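Local coordinates for bacterioferritin (Mycobacterium tuberculosis, PDB 3UOI), which probably oxidises Fe(2+) with dioxygen and stores the product as a ferric mineral in the cavity of a 24-subunit, haem-binding shell, at residues N14-S19 against E58-R63; S31-N36 against L79-T84; L65-L70 against K113-S118. All blocks are in the same frame, centred on the assembly; numbering follows the deposited sequence.

Contact 1 of 3, residues N14-S19 against E58-R63; sequences NEQLTS and EEITDR. With HEM (protoporphyrin IX containing Fe), chain B.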
loop_
_atom_site.group_PDB
_atom_site.type_symbol
_atom_site.label_atom_id
_atom_site.label_comp_id
_atom_site.label_asym_id
_atom_site.label_seq_id
_atom_site.Cartn_x
_atom_site.Cartn_y
_atom_site.Cartn_z
ATOM N N ASN A 14 -12.599 31.339 -44.340
ATOM C CA ASN A 14 -13.564 32.173 -43.652
ATOM C C ASN A 14 -14.996 31.735 -43.896
ATOM O O ASN A 14 -15.820 31.874 -43.076
ATOM C CB ASN A 14 -13.376 33.649 -43.902
ATOM C CG ASN A 14 -12.527 34.283 -42.892
ATOM O OD1 ASN A 14 -12.837 34.272 -41.737
ATOM N ND2 ASN A 14 -11.456 34.864 -43.319
ATOM N N GLU A 15 -15.218 31.225 -45.082
ATOM C CA GLU A 15 -16.493 30.709 -45.443
ATOM C C GLU A 15 -16.827 29.516 -44.574
ATOM O O GLU A 15 -17.902 29.375 -44.132
ATOM C CB GLU A 15 -16.473 30.254 -46.890
ATOM C CG GLU A 15 -17.008 31.221 -47.855
ATOM C CD GLU A 15 -17.078 30.642 -49.224
ATOM O OE1 GLU A 15 -16.331 31.101 -50.072
ATOM O OE2 GLU A 15 -17.878 29.726 -49.433
ATOM N N GLN A 16 -15.850 28.639 -44.410
ATOM C CA GLN A 16 -15.989 27.426 -43.634
ATOM C C GLN A 16 -16.129 27.763 -42.184
ATOM O O GLN A 16 -16.870 27.142 -41.486
ATOM C CB GLN A 16 -14.924 26.406 -43.944
ATOM C CG GLN A 16 -15.064 25.098 -43.248
ATOM C CD GLN A 16 -16.324 24.330 -43.580
ATOM O OE1 GLN A 16 -16.911 24.472 -44.623
ATOM N NE2 GLN A 16 -16.746 23.540 -42.651
ATOM N N LEU A 17 -15.401 28.771 -41.757
ATOM C CA LEU A 17 -15.470 29.214 -40.399
ATOM C C LEU A 17 -16.881 29.686 -40.098
ATOM O O LEU A 17 -17.429 29.326 -39.120
ATOM C CB LEU A 17 -14.482 30.345 -40.157
ATOM C CG LEU A 17 -14.645 31.095 -38.840
ATOM C CD1 LEU A 17 -14.673 30.144 -37.662
ATOM C CD2 LEU A 17 -13.601 32.099 -38.632
ATOM N N THR A 18 -17.459 30.469 -40.986
ATOM C CA THR A 18 -18.797 30.986 -40.815
ATOM C C THR A 18 -19.770 29.765 -40.687
ATOM O O THR A 18 -20.636 29.709 -39.850
ATOM C CB THR A 18 -19.189 31.966 -41.961
ATOM O OG1 THR A 18 -18.640 33.254 -41.733
ATOM C CG2 THR A 18 -20.673 32.087 -42.142
ATOM N N SER A 19 -19.532 28.774 -41.515
ATOM C CA SER A 19 -20.314 27.579 -41.491
ATOM C C SER A 19 -20.239 26.876 -40.105
ATOM O O SER A 19 -21.227 26.471 -39.587
ATOM C CB SER A 19 -19.795 26.637 -42.571
ATOM O OG SER A 19 -20.584 25.534 -42.711
ATOM N N GLU A 58 -12.211 26.726 -33.856
ATOM C CA GLU A 58 -10.925 27.140 -33.319
ATOM C C GLU A 58 -9.773 26.736 -34.233
ATOM O O GLU A 58 -8.890 27.484 -34.451
ATOM C CB GLU A 58 -10.684 26.529 -31.950
ATOM C CG GLU A 58 -9.279 26.709 -31.405
ATOM C CD GLU A 58 -9.161 26.506 -29.906
ATOM O OE1 GLU A 58 -9.970 25.812 -29.345
ATOM O OE2 GLU A 58 -8.255 27.038 -29.314
ATOM N N GLU A 59 -9.808 25.540 -34.760
ATOM C CA GLU A 59 -8.740 25.099 -35.621
ATOM C C GLU A 59 -8.593 25.966 -36.863
ATOM O O GLU A 59 -7.521 26.339 -37.208
ATOM C CB GLU A 59 -8.866 23.617 -35.928
ATOM C CG GLU A 59 -8.670 22.833 -34.669
ATOM C CD GLU A 59 -8.809 21.354 -34.776
ATOM O OE1 GLU A 59 -8.635 20.765 -35.840
ATOM O OE2 GLU A 59 -9.059 20.772 -33.730
ATOM N N ILE A 60 -9.696 26.298 -37.482
ATOM C CA ILE A 60 -9.658 27.156 -38.668
ATOM C C ILE A 60 -9.136 28.533 -38.308
ATOM O O ILE A 60 -8.365 29.121 -39.025
ATOM C CB ILE A 60 -11.016 27.252 -39.370
ATOM C CG1 ILE A 60 -11.368 25.928 -39.961
ATOM C CG2 ILE A 60 -10.999 28.189 -40.468
ATOM C CD1 ILE A 60 -12.811 25.637 -40.005
ATOM N N THR A 61 -9.553 28.993 -37.151
ATOM C CA THR A 61 -9.156 30.282 -36.670
ATOM C C THR A 61 -7.648 30.419 -36.577
ATOM O O THR A 61 -7.145 31.395 -36.990
ATOM C CB THR A 61 -9.776 30.560 -35.317
ATOM O OG1 THR A 61 -11.172 30.406 -35.428
ATOM C CG2 THR A 61 -9.459 31.953 -34.877
ATOM N N ASP A 62 -6.966 29.402 -36.065
ATOM C CA ASP A 62 -5.521 29.349 -35.941
ATOM C C ASP A 62 -4.919 29.364 -37.351
ATOM O O ASP A 62 -3.933 29.970 -37.561
ATOM C CB ASP A 62 -5.022 28.039 -35.296
ATOM C CG ASP A 62 -5.382 27.864 -33.841
ATOM O OD1 ASP A 62 -5.527 28.823 -33.162
ATOM O OD2 ASP A 62 -5.468 26.747 -33.393
ATOM N N ARG A 63 -5.515 28.634 -38.285
ATOM C CA ARG A 63 -4.967 28.570 -39.635
ATOM C C ARG A 63 -4.991 29.951 -40.307
ATOM O O ARG A 63 -4.036 30.364 -40.871
ATOM C CB ARG A 63 -5.695 27.501 -40.467
ATOM C CG ARG A 63 -5.046 27.040 -41.722
ATOM C CD ARG A 63 -3.594 26.560 -41.602
ATOM N NE ARG A 63 -2.889 26.696 -42.873
ATOM C CZ ARG A 63 -1.592 26.710 -43.072
ATOM N NH1 ARG A 63 -0.769 26.556 -42.105
ATOM N NH2 ARG A 63 -1.143 26.864 -44.293
HETATM C CHA HEM B . -16.599 24.537 -24.641
HETATM C CHB HEM B . -21.007 26.439 -24.948
HETATM C CHC HEM B . -19.542 29.053 -28.732
HETATM C CHD HEM B . -15.038 27.345 -28.314
HETATM C C1A HEM B . -17.866 24.928 -24.264
HETATM C C2A HEM B . -18.549 24.701 -23.012
HETATM C C3A HEM B . -19.783 25.230 -23.139
HETATM C C4A HEM B . -19.909 25.792 -24.434
HETATM C CMA HEM B . -20.914 25.289 -22.101
HETATM C CAA HEM B . -17.881 23.964 -21.815
HETATM C CBA HEM B . -16.671 24.804 -21.377
HETATM C CGA HEM B . -16.513 25.020 -19.877
HETATM O O1A HEM B . -15.857 26.028 -19.416
HETATM O O2A HEM B . -17.033 24.165 -19.109
HETATM C C1B HEM B . -21.019 27.280 -26.047
HETATM C C2B HEM B . -22.196 27.909 -26.637
HETATM C C3B HEM B . -21.799 28.647 -27.666
HETATM C C4B HEM B . -20.351 28.483 -27.774
HETATM C CMB HEM B . -23.665 27.808 -26.148
HETATM C CAB HEM B . -22.792 29.479 -28.530
HETATM C CBB HEM B . -22.436 29.946 -29.721
HETATM C C1C HEM B . -18.191 28.853 -28.986
HETATM C C2C HEM B . -17.436 29.392 -30.114
HETATM C C3C HEM B . -16.178 28.927 -29.960
HETATM C C4C HEM B . -16.120 28.037 -28.807
HETATM C CMC HEM B . -17.995 30.333 -31.219
HETATM C CAC HEM B . -14.969 29.210 -30.851
HETATM C CBC HEM B . -13.981 28.313 -30.756
HETATM C C1D HEM B . -15.077 26.374 -27.343
HETATM C C2D HEM B . -13.991 25.479 -27.054
HETATM C C3D HEM B . -14.516 24.628 -25.913
HETATM C C4D HEM B . -15.817 25.092 -25.641
HETATM C CMD HEM B . -12.568 25.444 -27.708
HETATM C CAD HEM B . -13.814 23.523 -25.149
HETATM C CBD HEM B . -13.891 22.296 -26.042
HETATM C CGD HEM B . -13.347 21.163 -25.222
HETATM O O1D HEM B . -13.584 21.137 -23.973
HETATM O O2D HEM B . -12.674 20.305 -25.821
HETATM N NA HEM B . -18.745 25.567 -25.088
HETATM N NB HEM B . -19.902 27.623 -26.774
HETATM N NC HEM B . -17.339 28.052 -28.253
HETATM N ND HEM B . -16.185 26.107 -26.557
HETATM FE FE HEM B . -17.964 26.807 -26.705
#
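In the antiparallel pair of helices 7-36 and 40-66 within the ferritin four-helix bundle, L17 and I60 face each other, each with CB directed at the partner helix. The two short segments run at 156° to one another, their axes 9.6 Å apart. I60 divides its branches between two partners. Its methyl CG2 lies against CB of L17 at 4.1 Å, whereas the longer branch carries CD1 to CG of Q16 at 4.0 Å, and the Q16 and I60 side chains cross at about a right angle. CG of L17 stands anti to the backbone N (chi1 168°), which leaves CD1 4.2 Å from OG1 of T61. That approach is van der Waals in character; the hydroxyl of T61 is hydrogen-bonded to A57 O and to Y73 OH. No hydrogen bond joins the two segments, and L121 and I125 of helix 116-146 close over I60 in the bundle interior. The Q16 chain is bent at chi2 (62°), and its amide is held at both atoms, OE1 by R102 of helix 85-112 and NE2 by E20, a predicted iron ligand of the ferroxidase centre. Q16 thus probably acts as a second-shell residue there. E58, whose CB points away from helix 7-36, lines the haem pocket instead. CB of E58 is 3.9 Å from CBC of the haem. OE1 of E58 approaches the haem methyl CMD to 3.1 Å, while OE2 forms salt bridges with K32 and R47 of the second subunit.

Contact 2 of 3, residues S31-N36 against L79-T84; sequences SKMQDN and LRIGQT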
loop_
_atom_site.group_PDB
_atom_site.type_symbol
_atom_site.label_atom_id
_atom_site.label_comp_id
_atom_site.label_asym_id
_atom_site.label_seq_id
_atom_site.Cartn_x
_atom_site.Cartn_y
_atom_site.Cartn_z
ATOM N N SER A 31 -29.457 20.531 -29.059
ATOM C CA SER A 31 -29.173 19.708 -27.899
ATOM C C SER A 31 -29.916 20.146 -26.622
ATOM O O SER A 31 -30.410 19.330 -25.897
ATOM C CB SER A 31 -27.684 19.518 -27.680
ATOM O OG SER A 31 -27.176 20.395 -26.789
ATOM N N LYS A 32 -29.986 21.437 -26.376
ATOM C CA LYS A 32 -30.767 21.959 -25.281
ATOM C C LYS A 32 -32.260 21.692 -25.459
ATOM O O LYS A 32 -32.935 21.423 -24.514
ATOM C CB LYS A 32 -30.564 23.440 -25.121
ATOM C CG LYS A 32 -29.193 23.864 -24.898
ATOM C CD LYS A 32 -28.545 23.268 -23.713
ATOM C CE LYS A 32 -29.116 23.703 -22.414
ATOM N NZ LYS A 32 -28.821 22.806 -21.376
ATOM N N MET A 33 -32.748 21.846 -26.679
ATOM C CA MET A 33 -34.124 21.602 -27.000
ATOM C C MET A 33 -34.410 20.139 -26.818
ATOM O O MET A 33 -35.456 19.805 -26.384
ATOM C CB MET A 33 -34.482 22.011 -28.421
ATOM C CG MET A 33 -34.545 23.490 -28.767
ATOM S SD MET A 33 -35.016 23.802 -30.486
ATOM C CE MET A 33 -36.710 23.396 -30.606
ATOM N N GLN A 34 -33.479 19.278 -27.197
ATOM C CA GLN A 34 -33.644 17.842 -27.008
ATOM C C GLN A 34 -33.679 17.479 -25.522
ATOM O O GLN A 34 -34.484 16.742 -25.076
ATOM C CB GLN A 34 -32.618 17.036 -27.784
ATOM C CG GLN A 34 -32.695 17.181 -29.246
ATOM C CD GLN A 34 -31.493 16.684 -30.025
ATOM O OE1 GLN A 34 -30.544 16.201 -29.482
ATOM N NE2 GLN A 34 -31.565 16.791 -31.311
ATOM N N ASP A 35 -32.803 18.089 -24.766
ATOM C CA ASP A 35 -32.795 17.909 -23.344
ATOM C C ASP A 35 -34.079 18.379 -22.682
ATOM O O ASP A 35 -34.564 17.716 -21.836
ATOM C CB ASP A 35 -31.617 18.604 -22.719
ATOM C CG ASP A 35 -31.000 17.810 -21.642
ATOM O OD1 ASP A 35 -31.613 16.851 -21.207
ATOM O OD2 ASP A 35 -29.921 18.173 -21.206
ATOM N N ASN A 36 -34.597 19.522 -23.095
ATOM C CA ASN A 36 -35.846 20.097 -22.613
ATOM C C ASN A 36 -37.080 19.281 -22.931
ATOM O O ASN A 36 -37.979 19.241 -22.143
ATOM C CB ASN A 36 -36.029 21.551 -23.001
ATOM C CG ASN A 36 -37.381 22.125 -22.558
ATOM O OD1 ASN A 36 -37.805 21.983 -21.453
ATOM N ND2 ASN A 36 -38.034 22.772 -23.459
ATOM N N LEU A 79 -29.731 29.532 -39.589
ATOM C CA LEU A 79 -30.151 28.388 -38.819
ATOM C C LEU A 79 -31.463 27.728 -39.293
ATOM O O LEU A 79 -32.377 28.381 -39.687
ATOM C CB LEU A 79 -30.313 28.832 -37.374
ATOM C CG LEU A 79 -29.262 28.892 -36.247
ATOM C CD1 LEU A 79 -27.819 28.977 -36.636
ATOM C CD2 LEU A 79 -29.606 29.999 -35.321
ATOM N N ARG A 80 -31.516 26.413 -39.243
ATOM C CA ARG A 80 -32.741 25.675 -39.464
ATOM C C ARG A 80 -33.051 24.981 -38.169
ATOM O O ARG A 80 -32.449 24.024 -37.858
ATOM C CB ARG A 80 -32.557 24.633 -40.542
ATOM C CG ARG A 80 -32.527 25.139 -41.925
ATOM C CD ARG A 80 -31.789 24.211 -42.817
ATOM N NE ARG A 80 -30.399 24.584 -42.992
ATOM C CZ ARG A 80 -29.781 24.579 -44.159
ATOM N NH1 ARG A 80 -30.435 24.216 -45.238
ATOM N NH2 ARG A 80 -28.521 24.938 -44.247
ATOM N N ILE A 81 -33.994 25.483 -37.419
ATOM C CA ILE A 81 -34.257 24.923 -36.131
ATOM C C ILE A 81 -35.490 24.026 -36.072
ATOM O O ILE A 81 -36.581 24.462 -36.269
ATOM C CB ILE A 81 -34.429 26.019 -35.168
ATOM C CG1 ILE A 81 -33.129 26.836 -35.054
ATOM C CG2 ILE A 81 -34.969 25.471 -33.912
ATOM C CD1 ILE A 81 -32.024 26.246 -34.306
ATOM N N GLY A 82 -35.252 22.755 -35.834
ATOM C CA GLY A 82 -36.272 21.744 -35.834
ATOM C C GLY A 82 -37.218 21.704 -34.662
ATOM O O GLY A 82 -36.845 21.824 -33.540
ATOM N N GLN A 83 -38.479 21.565 -34.985
ATOM C CA GLN A 83 -39.498 21.562 -33.984
ATOM C C GLN A 83 -39.937 20.129 -33.647
ATOM O O GLN A 83 -40.835 19.903 -32.889
ATOM C CB GLN A 83 -40.630 22.526 -34.352
ATOM C CG GLN A 83 -40.430 24.011 -33.931
ATOM C CD GLN A 83 -40.041 24.259 -32.435
ATOM O OE1 GLN A 83 -40.360 23.485 -31.563
ATOM N NE2 GLN A 83 -39.354 25.359 -32.175
ATOM N N THR A 84 -39.254 19.184 -34.272
ATOM C CA THR A 84 -39.347 17.778 -33.991
ATOM C C THR A 84 -37.980 17.134 -34.112
ATOM O O THR A 84 -37.089 17.751 -34.587
ATOM C CB THR A 84 -40.401 17.020 -34.818
ATOM O OG1 THR A 84 -40.117 17.111 -36.206
ATOM C CG2 THR A 84 -41.734 17.519 -34.568
#
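M33, near the C-terminal end of helix 7-36, reaches across to I81, G82 and Q83 in the long connection between the second and third helices of the ferritin fold, which runs along the outside of the bundle beside helix 7-36. The backbones stay well separated, with 8.8 Å between CA of M33 and CA of Q83; the M33 side chain covers most of the distance, met by I81 and Q83 from the loop. From CB, which points toward the loop, CG leaves anti to the carbonyl carbon (chi1 -71°), and the chain then runs straight on through chi2 (-179°), so that CB and CG form a stalk delivering the sulfur to the loop. SD lies 3.8 Å from CG2 of I81, an apolar contact in which the two side chains meet at a slant, and 4.1 Å from O of G82. At chi3 the chain bends (72°), turning the terminal methyl along the loop toward Q83. There CE comes within 3.3 Å of O of G82, a short approach of the methyl to the carbonyl oxygen, and meets the amide group of Q83, whose NE2 is 3.6 Å and OE1 3.8 Å away. The Q83 side chain folds back at chi2 and crosses M33 at about a right angle; although its CB points away from the helix, its amide still covers the methyl. No hydrogen bond links the two segments directly. The loop is fixed by other means: G82 N bonds to H30 NE2 of helix 7-36, and G82 O receives NE2 of Q88. T84 caps the start of helix 85-112 through its hydroxyl. M33 also packs on Q88, so its side chain lies between the end of helix 7-36, the incoming loop and the first turn of helix 85-112, while the neighbouring Q34 contacts L42 of helix 40-66.

Contact 3 of 3, residues L65-L70 against K113-S118; sequences LLLDGL and KQDTTS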
loop_
_atom_site.group_PDB
_atom_site.type_symbol
_atom_site.label_atom_id
_atom_site.label_comp_id
_atom_site.label_asym_id
_atom_site.label_seq_id
_atom_site.Cartn_x
_atom_site.Cartn_y
_atom_site.Cartn_z
ATOM N N LEU A 65 -5.154 32.854 -38.849
ATOM C CA LEU A 65 -4.222 33.711 -38.186
ATOM C C LEU A 65 -2.772 33.445 -38.607
ATOM O O LEU A 65 -2.103 34.323 -38.936
ATOM C CB LEU A 65 -4.410 33.699 -36.677
ATOM C CG LEU A 65 -5.659 34.330 -36.066
ATOM C CD1 LEU A 65 -5.606 34.257 -34.518
ATOM C CD2 LEU A 65 -5.877 35.758 -36.567
ATOM N N LEU A 66 -2.351 32.209 -38.693
ATOM C CA LEU A 66 -0.999 31.948 -39.100
ATOM C C LEU A 66 -0.733 32.499 -40.531
ATOM O O LEU A 66 0.329 32.857 -40.840
ATOM C CB LEU A 66 -0.634 30.488 -38.958
ATOM C CG LEU A 66 0.791 29.949 -39.048
ATOM C CD1 LEU A 66 0.808 28.685 -38.358
ATOM C CD2 LEU A 66 1.290 29.694 -40.447
ATOM N N LEU A 67 -1.749 32.568 -41.361
ATOM C CA LEU A 67 -1.586 33.054 -42.714
ATOM C C LEU A 67 -1.854 34.530 -42.765
ATOM O O LEU A 67 -2.024 35.067 -43.811
ATOM C CB LEU A 67 -2.444 32.298 -43.733
ATOM C CG LEU A 67 -2.150 30.816 -43.883
ATOM C CD1 LEU A 67 -3.306 30.049 -44.311
ATOM C CD2 LEU A 67 -1.007 30.611 -44.832
ATOM N N ASP A 68 -1.918 35.158 -41.616
ATOM C CA ASP A 68 -2.139 36.581 -41.537
ATOM C C ASP A 68 -3.518 37.089 -42.024
ATOM O O ASP A 68 -3.626 38.182 -42.428
ATOM C CB ASP A 68 -0.979 37.305 -42.267
ATOM C CG ASP A 68 -0.950 38.805 -42.027
ATOM O OD1 ASP A 68 -0.530 39.242 -40.960
ATOM O OD2 ASP A 68 -1.335 39.541 -42.924
ATOM N N GLY A 69 -4.558 36.287 -41.955
ATOM C CA GLY A 69 -5.899 36.712 -42.306
ATOM C C GLY A 69 -6.746 37.311 -41.196
ATOM O O GLY A 69 -6.320 37.338 -40.111
ATOM N N LEU A 70 -7.963 37.754 -41.468
ATOM C CA LEU A 70 -8.834 38.175 -40.404
ATOM C C LEU A 70 -9.925 37.146 -40.229
ATOM O O LEU A 70 -10.705 36.901 -41.126
ATOM C CB LEU A 70 -9.454 39.486 -40.731
ATOM C CG LEU A 70 -8.420 40.356 -41.336
ATOM C CD1 LEU A 70 -9.030 41.610 -41.733
ATOM C CD2 LEU A 70 -7.386 40.515 -40.313
ATOM N N LYS A 113 -3.262 25.645 -55.258
ATOM C CA LYS A 113 -2.583 26.841 -54.766
ATOM C C LYS A 113 -1.349 26.570 -53.969
ATOM O O LYS A 113 -0.853 27.453 -53.390
ATOM C CB LYS A 113 -3.481 27.668 -53.896
ATOM C CG LYS A 113 -4.814 27.801 -54.400
ATOM C CD LYS A 113 -4.786 28.323 -55.751
ATOM C CE LYS A 113 -6.123 28.839 -56.149
ATOM N NZ LYS A 113 -6.004 29.979 -56.981
ATOM N N GLN A 114 -0.919 25.320 -53.911
ATOM C CA GLN A 114 0.212 24.853 -53.133
ATOM C C GLN A 114 0.156 25.105 -51.597
ATOM O O GLN A 114 1.099 25.409 -50.995
ATOM C CB GLN A 114 1.501 25.339 -53.762
ATOM C CG GLN A 114 1.604 24.874 -55.138
ATOM C CD GLN A 114 2.929 25.148 -55.825
ATOM O OE1 GLN A 114 3.816 25.785 -55.313
ATOM N NE2 GLN A 114 3.009 24.674 -57.058
ATOM N N ASP A 115 -1.010 24.904 -51.012
ATOM C CA ASP A 115 -1.207 25.097 -49.584
ATOM C C ASP A 115 -1.697 23.791 -48.987
ATOM O O ASP A 115 -2.862 23.566 -48.875
ATOM C CB ASP A 115 -2.240 26.174 -49.322
ATOM C CG ASP A 115 -2.399 26.426 -47.892
ATOM O OD1 ASP A 115 -1.980 25.566 -47.192
ATOM O OD2 ASP A 115 -2.892 27.441 -47.474
ATOM N N THR A 116 -0.778 22.901 -48.708
ATOM C CA THR A 116 -1.154 21.582 -48.252
ATOM C C THR A 116 -1.679 21.576 -46.830
ATOM O O THR A 116 -2.476 20.802 -46.446
ATOM C CB THR A 116 -0.094 20.565 -48.520
ATOM O OG1 THR A 116 1.148 21.089 -48.137
ATOM C CG2 THR A 116 -0.063 20.194 -50.012
ATOM N N THR A 117 -1.153 22.446 -46.050
ATOM C CA THR A 117 -1.584 22.466 -44.706
ATOM C C THR A 117 -3.068 22.797 -44.643
ATOM O O THR A 117 -3.796 22.102 -43.969
ATOM C CB THR A 117 -0.731 23.396 -43.885
ATOM O OG1 THR A 117 0.619 23.006 -44.019
ATOM C CG2 THR A 117 -1.101 23.323 -42.450
ATOM N N SER A 118 -3.516 23.812 -45.368
ATOM C CA SER A 118 -4.921 24.146 -45.354
ATOM C C SER A 118 -5.787 23.046 -45.933
ATOM O O SER A 118 -6.752 22.696 -45.372
ATOM C CB SER A 118 -5.208 25.455 -46.032
ATOM O OG SER A 118 -4.334 26.466 -45.685
#
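L67 projects its CD1 methyl at D115, the N-cap of helix 116-146, and at S118 in its first turn, whose amide D115 caps, so the contact joins the C-terminal end of one bundle helix to the N-terminal end of another. CD1 is 4.0 Å from OG of S118 and 4.1 Å from OD2 of D115, with the L67 and D115 side chains coming from opposite directions. These are van der Waals approaches, and the area buried between the segments is small. One shell further out lie the turns that end helices 40-66 and 85-112. L67 is the first residue to leave helix 40-66, which ends in a Schellman motif with D68 at positive phi and D68 N bonded to O of L65 at 2.8 Å. Q114 plays the same part in the turn that ends helix 85-112. L67 is also tied to G5 through backbone hydrogen bonds, and V9 of helix 7-36 packs on both D115 and S118. R63, one helical turn before L67, donates from NE to OG of S118 and makes a long, weak ion pair with D115. CG of D115 lies anti to its backbone N (chi1 -177°), swinging the carboxylate back over the first turn of its own helix. There OD1 accepts the amide of S118, N to OD1 3.0 Å, in a nearly straight capping bond (168°) that arrives 47° out of the carboxylate plane.

Helix 7-36 supplies the first half of contact 1 and then of contact 2. Contact 1 closes first, when helix 40-66 returns alongside, making a helical hairpin. Contact 2 closes only after the long loop beyond that helix and therefore crosses contact 1, as it also crosses contact 3, which opens at 65-70 before 79-84 is reached and closes at the start of helix 116-146. Contacts 1 and 3 are in series, yet lie on the same side of the chain's centre and touch, N14 ND2 reaching L70 O at 3.1 Å in a probable hydrogen bond. Contact 2 lies on the opposite side, its centre about 35 Å from that of contact 3.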